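Local coordinates for uncharacterized protein (Bifidobacterium adolescentis ATCC 15703, PDB 3CPG) that probably binds pyridoxal 5'-phosphate and takes part in the homeostasis of that cofactor, as a TIM-barrel member of the YggS/PROSC family, at residues A[18-21]-A[22-25]; A[57-60]-A[61-65]; A[222-225]-A[226-230]; A[212-215]-A[216-220]; A[125-128]-A[129-132]. One frame throughout, in Å; residues are numbered along the deposited sequence.

Contact 1: A[18-21]-A[22-25]; sequences DDAR and AREI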
loop_
_atom_site.group_PDB
_atom_site.type_symbol
_atom_site.label_atom_id
_atom_site.label_comp_id
_atom_site.label_asym_id
_atom_site.label_seq_id
_atom_site.Cartn_x
_atom_site.Cartn_y
_atom_site.Cartn_z
ATOM N N ASP A 18 -17.895 -4.407 19.539
ATOM C CA ASP A 18 -19.265 -4.875 19.702
ATOM C C ASP A 18 -19.857 -5.377 18.388
ATOM O O ASP A 18 -19.338 -5.090 17.309
ATOM C CB ASP A 18 -20.145 -3.778 20.313
ATOM C CG ASP A 18 -20.217 -2.532 19.457
ATOM O OD1 ASP A 18 -20.639 -2.633 18.291
ATOM O OD2 ASP A 18 -19.860 -1.443 19.956
ATOM N N ASP A 19 -20.938 -6.140 18.493
ATOM C CA ASP A 19 -21.591 -6.714 17.322
ATOM C C ASP A 19 -21.946 -5.708 16.235
ATOM O O ASP A 19 -21.701 -5.958 15.053
ATOM C CB ASP A 19 -22.857 -7.469 17.735
ATOM C CG ASP A 19 -22.562 -8.696 18.570
ATOM O OD1 ASP A 19 -21.394 -9.141 18.594
ATOM O OD2 ASP A 19 -23.509 -9.226 19.193
ATOM N N ALA A 20 -22.528 -4.578 16.627
ATOM C CA ALA A 20 -22.923 -3.562 15.657
ATOM C C ALA A 20 -21.724 -3.038 14.877
ATOM O O ALA A 20 -21.808 -2.849 13.661
ATOM C CB ALA A 20 -23.640 -2.408 16.355
ATOM N N ARG A 21 -20.616 -2.805 15.574
ATOM C CA ARG A 21 -19.400 -2.309 14.928
ATOM C C ARG A 21 -18.859 -3.349 13.949
ATOM O O ARG A 21 -18.430 -3.013 12.843
ATOM C CB ARG A 21 -18.327 -1.993 15.971
ATOM C CG ARG A 21 -17.045 -1.413 15.381
ATOM C CD ARG A 21 -17.269 -0.005 14.856
ATOM N NE ARG A 21 -16.082 0.511 14.177
ATOM C CZ ARG A 21 -16.093 1.020 12.949
ATOM N NH1 ARG A 21 -17.230 1.083 12.264
ATOM N NH2 ARG A 21 -14.965 1.447 12.399
ATOM N N ALA A 22 -18.866 -4.612 14.363
ATOM C CA ALA A 22 -18.383 -5.682 13.502
ATOM C C ALA A 22 -19.233 -5.739 12.233
ATOM O O ALA A 22 -18.715 -5.990 11.142
ATOM C CB ALA A 22 -18.439 -7.014 14.235
ATOM N N ARG A 23 -20.538 -5.510 12.374
ATOM C CA ARG A 23 -21.433 -5.530 11.219
ATOM C C ARG A 23 -21.130 -4.373 10.272
ATOM O O ARG A 23 -21.110 -4.552 9.053
ATOM C CB ARG A 23 -22.905 -5.451 11.654
ATOM C CG ARG A 23 -23.433 -6.690 12.365
ATOM C CD ARG A 23 -24.962 -6.727 12.352
ATOM N NE ARG A 23 -25.569 -5.610 13.074
ATOM C CZ ARG A 23 -25.716 -5.557 14.395
ATOM N NH1 ARG A 23 -25.303 -6.562 15.155
ATOM N NH2 ARG A 23 -26.277 -4.497 14.959
ATOM N N GLU A 24 -20.891 -3.190 10.833
ATOM C CA GLU A 24 -20.590 -2.011 10.024
ATOM C C GLU A 24 -19.354 -2.254 9.166
ATOM O O GLU A 24 -19.345 -1.965 7.974
ATOM C CB GLU A 24 -20.328 -0.793 10.913
ATOM C CG GLU A 24 -21.476 -0.402 11.832
ATOM C CD GLU A 24 -21.166 0.844 12.640
ATOM O OE1 GLU A 24 -20.053 0.929 13.203
ATOM O OE2 GLU A 24 -22.038 1.737 12.721
ATOM N N ILE A 25 -18.306 -2.777 9.791
ATOM C CA ILE A 25 -17.054 -3.042 9.092
ATOM C C ILE A 25 -17.218 -4.138 8.045
ATOM O O ILE A 25 -16.656 -4.052 6.951
ATOM C CB ILE A 25 -15.950 -3.425 10.103
ATOM C CG1 ILE A 25 -15.687 -2.233 11.023
ATOM C CG2 ILE A 25 -14.661 -3.838 9.377
ATOM C CD1 ILE A 25 -14.644 -2.486 12.097
#
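Ala-22 N bonds back to Asp-18 O at 3.0 Å, and three further i to i+4 backbone bonds, from Arg-23 to Asp-19, Glu-24 to Ala-20 and Ile-25 to Arg-21, set the first turns of helix 19-42. Among the side chains Arg-21 meets both Glu-24 and Ile-25. Its CG lies anti to the backbone N (chi1 -178°) and the chain bends at chi2, which carries the guanidinium forward along the helix to those two residues. Arg-21 NH1 donates to Glu-24 OE1 at 3.0 Å, a salt bridge between i and i+3. The oxygen lies near the guanidinium plane, yet the nitrogen meets it from above the carboxylate plane, since the two flat groups stand 88° apart. Ile-25 comes over one face of the same guanidinium, its CG1 3.8 Å from Arg-21 CZ and above the centre of the group. NH2, pointing elsewhere, is taken by Phe-268 O and by Glu-63 of helix 61-69, so the group is held by polar partners on more than one side and its rotation should be restricted. On another side of the helix the Arg-23 guanidinium folds back over Ala-20, with Arg-23 NH2 3.6 Å from Ala-20 CB, a plain van der Waals contact. At the start of the turn Asp-18 OD1 accepts from Arg-21 N at 2.7 Å, nearly along its C-O axis. Asp-18 is the N-cap, and its bond to the amide three residues on is the capping bond typical of a helix start.

Contact 2: A[57-60]-A[61-65]; sequences KTRD and IGEIM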
loop_
_atom_site.group_PDB
_atom_site.type_symbol
_atom_site.label_atom_id
_atom_site.label_comp_id
_atom_site.label_asym_id
_atom_site.label_seq_id
_atom_site.Cartn_x
_atom_site.Cartn_y
_atom_site.Cartn_z
ATOM N N LYS A 57 -5.126 2.998 9.680
ATOM C CA LYS A 57 -4.736 4.036 10.625
ATOM C C LYS A 57 -5.874 4.371 11.587
ATOM O O LYS A 57 -7.035 4.470 11.181
ATOM C CB LYS A 57 -4.306 5.301 9.875
ATOM C CG LYS A 57 -5.387 5.893 8.983
ATOM C CD LYS A 57 -4.928 7.220 8.388
ATOM C CE LYS A 57 -6.006 7.835 7.509
ATOM N NZ LYS A 57 -5.606 9.173 6.985
ATOM N N THR A 58 -5.516 4.529 12.861
ATOM C CA THR A 58 -6.437 4.864 13.958
ATOM C C THR A 58 -7.447 3.774 14.322
ATOM O O THR A 58 -8.301 3.979 15.188
ATOM C CB THR A 58 -7.224 6.178 13.685
ATOM O OG1 THR A 58 -8.307 5.923 12.785
ATOM C CG2 THR A 58 -6.309 7.234 13.079
ATOM N N ARG A 59 -7.354 2.616 13.677
ATOM C CA ARG A 59 -8.284 1.531 13.981
ATOM C C ARG A 59 -7.593 0.547 14.919
ATOM O O ARG A 59 -6.381 0.357 14.832
ATOM C CB ARG A 59 -8.705 0.813 12.696
ATOM C CG ARG A 59 -9.099 1.744 11.561
ATOM C CD ARG A 59 -10.217 2.711 11.952
ATOM N NE ARG A 59 -10.460 3.663 10.868
ATOM C CZ ARG A 59 -11.444 4.557 10.844
ATOM N NH1 ARG A 59 -12.307 4.642 11.849
ATOM N NH2 ARG A 59 -11.558 5.376 9.805
ATOM N N ASP A 60 -8.350 -0.075 15.822
ATOM C CA ASP A 60 -7.733 -1.032 16.734
ATOM C C ASP A 60 -7.719 -2.443 16.161
ATOM O O ASP A 60 -8.282 -2.699 15.098
ATOM C CB ASP A 60 -8.415 -1.025 18.115
ATOM C CG ASP A 60 -9.875 -1.429 18.068
ATOM O OD1 ASP A 60 -10.246 -2.288 17.243
ATOM O OD2 ASP A 60 -10.651 -0.897 18.891
ATOM N N ILE A 61 -7.057 -3.351 16.869
ATOM C CA ILE A 61 -6.937 -4.740 16.433
ATOM C C ILE A 61 -8.286 -5.403 16.170
ATOM O O ILE A 61 -8.443 -6.142 15.196
ATOM C CB ILE A 61 -6.138 -5.562 17.474
ATOM C CG1 ILE A 61 -4.694 -5.055 17.509
ATOM C CG2 ILE A 61 -6.173 -7.046 17.132
ATOM C CD1 ILE A 61 -3.781 -5.801 18.475
ATOM N N GLY A 62 -9.259 -5.144 17.033
ATOM C CA GLY A 62 -10.568 -5.738 16.837
ATOM C C GLY A 62 -11.185 -5.293 15.523
ATOM O O GLY A 62 -11.752 -6.099 14.782
ATOM N N GLU A 63 -11.075 -3.999 15.236
ATOM C CA GLU A 63 -11.619 -3.432 14.006
ATOM C C GLU A 63 -10.925 -4.004 12.772
ATOM O O GLU A 63 -11.567 -4.396 11.798
ATOM C CB GLU A 63 -11.447 -1.909 14.010
ATOM C CG GLU A 63 -12.342 -1.186 15.004
ATOM C CD GLU A 63 -12.093 0.313 15.027
ATOM O OE1 GLU A 63 -11.034 0.737 15.536
ATOM O OE2 GLU A 63 -12.954 1.066 14.527
ATOM N N ILE A 64 -9.601 -4.032 12.810
ATOM C CA ILE A 64 -8.832 -4.543 11.680
ATOM C C ILE A 64 -9.142 -6.007 11.402
ATOM O O ILE A 64 -9.295 -6.405 10.246
ATOM C CB ILE A 64 -7.320 -4.379 11.927
ATOM C CG1 ILE A 64 -6.996 -2.893 12.093
ATOM C CG2 ILE A 64 -6.523 -4.985 10.768
ATOM C CD1 ILE A 64 -5.569 -2.613 12.510
HETATM N N MSE A 65 -9.236 -6.816 12.452
HETATM C CA MSE A 65 -9.532 -8.227 12.262
HETATM C C MSE A 65 -10.948 -8.446 11.729
HETATM O O MSE A 65 -11.208 -9.421 11.024
HETATM C CB MSE A 65 -9.310 -8.998 13.568
HETATM C CG MSE A 65 -7.825 -9.052 13.998
HETATM SE SE MSE A 65 -6.658 -9.683 12.592
HETATM C CE MSE A 65 -7.471 -11.370 12.285
HETATM O O HOH W 1 -12.655 3.667 14.462
#
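Glu-63 reaches back from the first turn of helix 61-69 to the loop residues Arg-59 and Asp-60. Glu-63 CB packs 3.4 Å from Asp-60 O. Glu-63 CG, placed beside the backbone N by chi1 of -70°, touches Asp-60 OD1 at 3.3 Å. The chain then runs extended to CD, which is near Asp-60 N, and at the tip Glu-63 OE1 accepts from Asp-60 N at 2.8 Å, on the anti side of the carboxylate and 21° out of its plane. The reciprocal bond runs from Glu-63 N to Asp-60 OD1, also 2.8 Å and nearly straight at 163°. Asp-60 is the N-cap, and the exchange of side chain for amide in both directions is a capping box. It starts the helix directly after the loop carrying Lys-57, the predicted site of pyridoxal phosphate attachment, which holds no cofactor here. The two carboxylates come close, Asp-60 OD1 to Glu-63 OE1 being 3.6 Å, but the charge is probably offset by Lys-10, which forms a salt bridge with OE1. Glu-63 OE2, which has Arg-21 as a second partner, takes a 2.6 Å bond from a water that in turn accepts from Arg-59 NH1 at 2.8 Å, in the plane of that guanidinium.

Contact 3: A[222-225]-A[226-230]; sequences RKTR and DLILA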
loop_
_atom_site.group_PDB
_atom_site.type_symbol
_atom_site.label_atom_id
_atom_site.label_comp_id
_atom_site.label_asym_id
_atom_site.label_seq_id
_atom_site.Cartn_x
_atom_site.Cartn_y
_atom_site.Cartn_z
ATOM N N ARG A 222 0.837 4.920 -14.294
ATOM C CA ARG A 222 0.812 3.673 -15.052
ATOM C C ARG A 222 1.869 3.673 -16.159
ATOM O O ARG A 222 2.595 2.696 -16.332
ATOM C CB ARG A 222 -0.562 3.437 -15.683
ATOM C CG ARG A 222 -0.632 2.114 -16.440
ATOM C CD ARG A 222 -1.897 1.956 -17.266
ATOM N NE ARG A 222 -1.918 2.841 -18.428
ATOM C CZ ARG A 222 -2.653 3.943 -18.515
ATOM N NH1 ARG A 222 -3.441 4.304 -17.506
ATOM N NH2 ARG A 222 -2.600 4.684 -19.616
ATOM N N LYS A 223 1.944 4.765 -16.914
ATOM C CA LYS A 223 2.922 4.858 -17.998
ATOM C C LYS A 223 4.344 4.787 -17.458
ATOM O O LYS A 223 5.217 4.161 -18.057
ATOM C CB LYS A 223 2.735 6.161 -18.779
ATOM C CG LYS A 223 1.448 6.215 -19.581
ATOM C CD LYS A 223 1.356 7.505 -20.376
ATOM C CE LYS A 223 0.066 7.560 -21.175
ATOM N NZ LYS A 223 -0.017 8.808 -21.990
ATOM N N THR A 224 4.572 5.444 -16.326
ATOM C CA THR A 224 5.889 5.444 -15.701
ATOM C C THR A 224 6.252 4.016 -15.309
ATOM O O THR A 224 7.369 3.563 -15.541
ATOM C CB THR A 224 5.901 6.352 -14.458
ATOM O OG1 THR A 224 5.698 7.713 -14.866
ATOM C CG2 THR A 224 7.231 6.239 -13.716
ATOM N N ARG A 225 5.297 3.311 -14.714
ATOM C CA ARG A 225 5.493 1.922 -14.315
ATOM C C ARG A 225 5.873 1.101 -15.555
ATOM O O ARG A 225 6.812 0.301 -15.525
ATOM C CB ARG A 225 4.192 1.394 -13.688
ATOM C CG ARG A 225 4.219 -0.035 -13.124
ATOM C CD ARG A 225 4.076 -1.105 -14.204
ATOM N NE ARG A 225 2.939 -0.885 -15.100
ATOM C CZ ARG A 225 1.682 -1.253 -14.860
ATOM N NH1 ARG A 225 1.358 -1.875 -13.735
ATOM N NH2 ARG A 225 0.742 -1.007 -15.767
ATOM N N ASP A 226 5.151 1.313 -16.652
ATOM C CA ASP A 226 5.433 0.573 -17.878
ATOM C C ASP A 226 6.847 0.809 -18.400
ATOM O O ASP A 226 7.520 -0.132 -18.830
ATOM C CB ASP A 226 4.423 0.932 -18.972
ATOM C CG ASP A 226 3.022 0.450 -18.658
ATOM O OD1 ASP A 226 2.872 -0.451 -17.805
ATOM O OD2 ASP A 226 2.067 0.962 -19.278
ATOM N N LEU A 227 7.296 2.061 -18.368
ATOM C CA LEU A 227 8.635 2.393 -18.843
ATOM C C LEU A 227 9.708 1.748 -17.968
ATOM O O LEU A 227 10.703 1.232 -18.473
ATOM C CB LEU A 227 8.826 3.917 -18.889
ATOM C CG LEU A 227 8.058 4.646 -19.999
ATOM C CD1 LEU A 227 8.289 6.149 -19.915
ATOM C CD2 LEU A 227 8.516 4.113 -21.349
ATOM N N ILE A 228 9.507 1.763 -16.654
ATOM C CA ILE A 228 10.484 1.155 -15.754
ATOM C C ILE A 228 10.630 -0.340 -16.044
ATOM O O ILE A 228 11.742 -0.870 -16.091
ATOM C CB ILE A 228 10.079 1.340 -14.277
ATOM C CG1 ILE A 228 10.052 2.830 -13.933
ATOM C CG2 ILE A 228 11.063 0.595 -13.370
ATOM C CD1 ILE A 228 9.418 3.136 -12.577
ATOM N N LEU A 229 9.506 -1.021 -16.229
ATOM C CA LEU A 229 9.536 -2.448 -16.531
ATOM C C LEU A 229 10.225 -2.693 -17.867
ATOM O O LEU A 229 10.987 -3.649 -18.028
ATOM C CB LEU A 229 8.118 -3.012 -16.591
ATOM C CG LEU A 229 7.429 -3.335 -15.267
ATOM C CD1 LEU A 229 6.040 -3.880 -15.542
ATOM C CD2 LEU A 229 8.255 -4.360 -14.501
ATOM N N ALA A 230 9.956 -1.818 -18.826
ATOM C CA ALA A 230 10.536 -1.952 -20.154
ATOM C C ALA A 230 12.043 -1.718 -20.188
ATOM O O ALA A 230 12.735 -2.262 -21.049
ATOM C CB ALA A 230 9.841 -0.997 -21.119
#
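Arg-222 lies alongside Asp-226, one turn further on, both side chains pointing the same way: Arg-222 CG is 4.1 Å from Asp-226 OD2, while the nearest charged pair, Arg-222 NE and Asp-226 OD2, stays 4.5 Å apart, too far for a salt bridge. The guanidinium is instead bound to Glu-256. Lys-223 contributes its carbonyl O, which accepts from Leu-227 N at 3.0 Å and has the Leu-227 CG against it. Thr-224 turns CG2 to Ile-228 CD1 at 4.0 Å. Both belong to the buried side of helix 211-231, the helix of the beta-alpha-beta unit that joins strand 196-202 to strand 241-243 in the barrel, and both touch Leu-201 of the first strand. Arg-225 forms a salt bridge with its immediate neighbour. Bends at chi2 (-80°) and chi3 bring the guanidinium beside the Asp-226 carboxylate, the two planes 20° apart. Arg-225 NE donates to Asp-226 OD1 at 2.7 Å and Arg-225 NH2 to the same Asp-226 OD1 at 3.0 Å, a side-on grip on one oxygen from a single face of the carboxylate. NH1 is engaged by Arg-240 O, and Arg-225 CD rests 3.7 Å from Leu-229 CD1.

Contact 4: A[212-215]-A[216-220]; sequences TVIR and RGFSH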
loop_
_atom_site.group_PDB
_atom_site.type_symbol
_atom_site.label_atom_id
_atom_site.label_comp_id
_atom_site.label_asym_id
_atom_site.label_seq_id
_atom_site.Cartn_x
_atom_site.Cartn_y
_atom_site.Cartn_z
ATOM N N THR A 212 -10.385 15.149 -14.616
ATOM C CA THR A 212 -9.350 15.133 -15.647
ATOM C C THR A 212 -7.970 15.209 -14.994
ATOM O O THR A 212 -6.999 14.643 -15.498
ATOM C CB THR A 212 -9.511 16.296 -16.659
ATOM O OG1 THR A 212 -9.369 17.553 -15.989
ATOM C CG2 THR A 212 -10.879 16.232 -17.326
ATOM N N VAL A 213 -7.889 15.909 -13.866
ATOM C CA VAL A 213 -6.630 16.040 -13.137
ATOM C C VAL A 213 -6.307 14.715 -12.446
ATOM O O VAL A 213 -5.167 14.252 -12.448
ATOM C CB VAL A 213 -6.724 17.147 -12.066
ATOM C CG1 VAL A 213 -5.459 17.166 -11.213
ATOM C CG2 VAL A 213 -6.924 18.498 -12.741
ATOM N N ILE A 214 -7.329 14.113 -11.850
ATOM C CA ILE A 214 -7.171 12.845 -11.157
ATOM C C ILE A 214 -6.734 11.757 -12.138
ATOM O O ILE A 214 -5.765 11.031 -11.893
ATOM C CB ILE A 214 -8.498 12.446 -10.479
ATOM C CG1 ILE A 214 -8.825 13.462 -9.378
ATOM C CG2 ILE A 214 -8.411 11.027 -9.934
ATOM C CD1 ILE A 214 -10.146 13.234 -8.680
ATOM N N ARG A 215 -7.445 11.657 -13.257
ATOM C CA ARG A 215 -7.127 10.656 -14.268
ATOM C C ARG A 215 -5.726 10.847 -14.841
ATOM O O ARG A 215 -5.000 9.876 -15.043
ATOM C CB ARG A 215 -8.162 10.695 -15.402
ATOM C CG ARG A 215 -9.571 10.303 -14.968
ATOM C CD ARG A 215 -10.572 10.419 -16.119
ATOM N NE ARG A 215 -10.359 9.412 -17.157
ATOM C CZ ARG A 215 -10.526 8.105 -16.976
ATOM N NH1 ARG A 215 -10.907 7.640 -15.795
ATOM N NH2 ARG A 215 -10.315 7.260 -17.975
ATOM N N ARG A 216 -5.341 12.096 -15.088
ATOM C CA ARG A 216 -4.025 12.374 -15.651
ATOM C C ARG A 216 -2.901 11.845 -14.765
ATOM O O ARG A 216 -1.914 11.294 -15.261
ATOM C CB ARG A 216 -3.845 13.879 -15.883
ATOM C CG ARG A 216 -2.517 14.240 -16.552
ATOM C CD ARG A 216 -2.461 15.714 -16.917
ATOM N NE ARG A 216 -3.563 16.096 -17.796
ATOM C CZ ARG A 216 -4.563 16.893 -17.437
ATOM N NH1 ARG A 216 -4.600 17.400 -16.215
ATOM N NH2 ARG A 216 -5.533 17.175 -18.297
ATOM N N GLY A 217 -3.058 12.013 -13.454
ATOM C CA GLY A 217 -2.056 11.542 -12.515
ATOM C C GLY A 217 -1.941 10.027 -12.446
ATOM O O GLY A 217 -0.832 9.492 -12.373
ATOM N N PHE A 218 -3.073 9.330 -12.457
ATOM C CA PHE A 218 -3.054 7.865 -12.401
ATOM C C PHE A 218 -2.484 7.320 -13.705
ATOM O O PHE A 218 -1.736 6.339 -13.716
ATOM C CB PHE A 218 -4.464 7.303 -12.192
ATOM C CG PHE A 218 -5.073 7.643 -10.859
ATOM C CD1 PHE A 218 -4.279 7.762 -9.719
ATOM C CD2 PHE A 218 -6.451 7.786 -10.732
ATOM C CE1 PHE A 218 -4.853 8.014 -8.474
ATOM C CE2 PHE A 218 -7.035 8.037 -9.490
ATOM C CZ PHE A 218 -6.234 8.150 -8.359
ATOM N N SER A 219 -2.855 7.965 -14.805
ATOM C CA SER A 219 -2.379 7.567 -16.122
ATOM C C SER A 219 -0.864 7.736 -16.172
ATOM O O SER A 219 -0.150 6.884 -16.693
ATOM C CB SER A 219 -3.038 8.437 -17.197
ATOM O OG SER A 219 -2.580 8.086 -18.490
ATOM N N HIS A 220 -0.375 8.841 -15.618
ATOM C CA HIS A 220 1.055 9.100 -15.609
ATOM C C HIS A 220 1.784 8.026 -14.813
ATOM O O HIS A 220 2.835 7.547 -15.233
ATOM C CB HIS A 220 1.337 10.486 -15.026
ATOM C CG HIS A 220 2.795 10.805 -14.908
ATOM N ND1 HIS A 220 3.581 10.322 -13.884
ATOM C CD2 HIS A 220 3.610 11.550 -15.691
ATOM C CE1 HIS A 220 4.819 10.757 -14.041
ATOM N NE2 HIS A 220 4.864 11.504 -15.130
HETATM O O HOH W 2 -7.205 19.074 -16.638
#
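Helix 211-231, which crosses between strands 196-202 and 241-243 of the barrel as a beta-alpha-beta connection, begins its course with the turns formed by 212-215 and 216-220. On the buried side Ile-214 and Phe-218 lie side by side, one turn apart and pointing the same way. The branch that touches is Ile-214 CG2, which meets Phe-218 CE2 at 3.3 Å, a tight approach, with CD2 and CZ also near. Ile-214 O sits over one face of the ring, 3.5 Å from Phe-218 CD2. Ile-214 O also accepts from Phe-218 N at 3.2 Å, in the carbonyl plane. Leu-252 and Ala-253 of helix 250-255 pack on Ile-214 and Phe-218 respectively. Elsewhere, Arg-216 and Thr-212 are exposed. Arg-216 has its CG anti to the backbone N (chi1 -177°) and, after a bend at chi3, carries its guanidinium back toward the preceding turn, where Thr-212 O lies 3.7 Å above the plane and toward the rim. A water at the edge of that group, in its plane, accepts from Arg-216 NH2 at 3.0 Å and donates to Thr-212 OG1 at 2.7 Å, so the link from arginine to threonine is indirect; Thr-212 OG1 is also bonded to Asp-210. Arg-215 heads elsewhere, to a salt bridge with Glu-256. The chemistry thus splits by side: dispersion between ring and methyl inside, and outside a water-mediated arginine whose hold on Thr-212 is probably softer than a direct hydrogen bond.

Contact 5: A[125-128]-A[129-132]; sequences SNKI and GKVL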
loop_
_atom_site.group_PDB
_atom_site.type_symbol
_atom_site.label_atom_id
_atom_site.label_comp_id
_atom_site.label_asym_id
_atom_site.label_seq_id
_atom_site.Cartn_x
_atom_site.Cartn_y
_atom_site.Cartn_z
ATOM N N SER A 125 13.201 8.731 8.812
ATOM C CA SER A 125 14.400 7.898 8.795
ATOM C C SER A 125 14.739 7.127 10.071
ATOM O O SER A 125 15.116 5.956 10.009
ATOM C CB SER A 125 15.606 8.743 8.376
ATOM O OG SER A 125 15.408 9.291 7.083
ATOM N N ASN A 126 14.609 7.768 11.227
ATOM C CA ASN A 126 14.941 7.081 12.465
ATOM C C ASN A 126 13.867 6.098 12.919
ATOM O O ASN A 126 13.966 5.525 13.997
ATOM C CB ASN A 126 15.269 8.098 13.574
ATOM C CG ASN A 126 14.065 8.910 14.021
ATOM O OD1 ASN A 126 13.100 9.086 13.282
ATOM N ND2 ASN A 126 14.136 9.434 15.243
ATOM N N LYS A 127 12.855 5.893 12.076
ATOM C CA LYS A 127 11.769 4.959 12.378
ATOM C C LYS A 127 11.824 3.727 11.469
ATOM O O LYS A 127 11.014 2.811 11.606
ATOM C CB LYS A 127 10.407 5.647 12.207
ATOM C CG LYS A 127 10.175 6.832 13.134
ATOM C CD LYS A 127 9.937 6.397 14.570
ATOM C CE LYS A 127 8.551 5.780 14.735
ATOM N NZ LYS A 127 8.269 5.384 16.145
ATOM N N ILE A 128 12.766 3.707 10.534
ATOM C CA ILE A 128 12.888 2.569 9.625
ATOM C C ILE A 128 13.076 1.271 10.408
ATOM O O ILE A 128 12.411 0.268 10.142
ATOM C CB ILE A 128 14.083 2.747 8.667
ATOM C CG1 ILE A 128 13.864 3.991 7.805
ATOM C CG2 ILE A 128 14.240 1.500 7.791
ATOM C CD1 ILE A 128 15.039 4.335 6.915
ATOM N N GLY A 129 13.986 1.300 11.375
ATOM C CA GLY A 129 14.246 0.123 12.181
ATOM C C GLY A 129 13.021 -0.373 12.923
ATOM O O GLY A 129 12.935 -1.548 13.271
ATOM N N LYS A 130 12.066 0.518 13.168
ATOM C CA LYS A 130 10.841 0.150 13.872
ATOM C C LYS A 130 9.899 -0.671 12.990
ATOM O O LYS A 130 9.148 -1.512 13.489
ATOM C CB LYS A 130 10.097 1.406 14.340
ATOM C CG LYS A 130 10.846 2.257 15.352
ATOM C CD LYS A 130 10.952 1.561 16.699
ATOM C CE LYS A 130 11.585 2.476 17.739
ATOM N NZ LYS A 130 11.592 1.855 19.093
ATOM N N VAL A 131 9.941 -0.441 11.682
ATOM C CA VAL A 131 9.040 -1.153 10.786
ATOM C C VAL A 131 9.621 -2.351 10.039
ATOM O O VAL A 131 8.871 -3.219 9.598
ATOM C CB VAL A 131 8.392 -0.184 9.759
ATOM C CG1 VAL A 131 7.697 0.957 10.494
ATOM C CG2 VAL A 131 9.439 0.358 8.796
ATOM N N LEU A 132 10.942 -2.422 9.907
ATOM C CA LEU A 132 11.546 -3.545 9.195
ATOM C C LEU A 132 11.209 -4.925 9.773
ATOM O O LEU A 132 11.155 -5.910 9.041
ATOM C CB LEU A 132 13.065 -3.375 9.121
ATOM C CG LEU A 132 13.538 -2.246 8.204
ATOM C CD1 LEU A 132 15.057 -2.208 8.186
ATOM C CD2 LEU A 132 12.998 -2.466 6.794
HETATM O O HOH W 3 15.832 3.565 11.723
#
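Ile-128 O accepts from both Leu-132 N, at 3.1 Å with a C=O...N angle of 171°, and Val-131 N, at 3.0 Å but from above the carbonyl plane. Lys-127 O also has two donors, but neither is straight: it takes Lys-130 N at 3.0 Å from 65° out of its plane and is reached only weakly by Val-131 N. This mix of i to i+3 and i to i+4 bonds describes the short helix 128-131, a single turn that follows strand 113-119 and precedes strand 137-141 in the parallel barrel sheet. Its buried side is formed by Ile-128 and Leu-132, which lie side by side and point the same way. The gamma methyl Ile-128 CG2, beside its own carbonyl carbon, meets Leu-132 CD1 at 3.8 Å. Both residues also touch Arg-153 of helix 144-157, and Ile-128 reaches Ile-150 as well, so the turn is packed against that helix. Another side faces helix 80-96: Val-131 and Lys-127 touch Pro-80, and Lys-130 touches Thr-84. The two lysines cross at a slant, with Lys-127 NZ 4.1 Å from Lys-130 CG; the ammonium groups of Lys-127 and Lys-130 stay 5.7 Å apart from NZ to NZ, a spacing that probably limits their repulsion. At the start of the turn one water stitches the backbone together, donating to Ser-125 O at 3.0 Å and accepting from Gly-129 N at 2.9 Å.

In the fold
From the N terminus the five contacts follow in series, none nesting in or crossing another, and each closes only a turn of a few residues. Contact 1 opens helix 19-42 and contact 2 opens helix 61-69; their centres are 12 Å apart and they touch through Arg-21 and Ile-25 on Glu-63, joining the starts of the two helices beside the loop of Lys-57. Contact 5 comes next, in the connection between strands 113-119 and 137-141. Contact 4 and then contact 3 occupy successive turns of helix 211-231, beyond the chain's centre from contact 2, with centres about 35 Å apart for contacts 2 and 3.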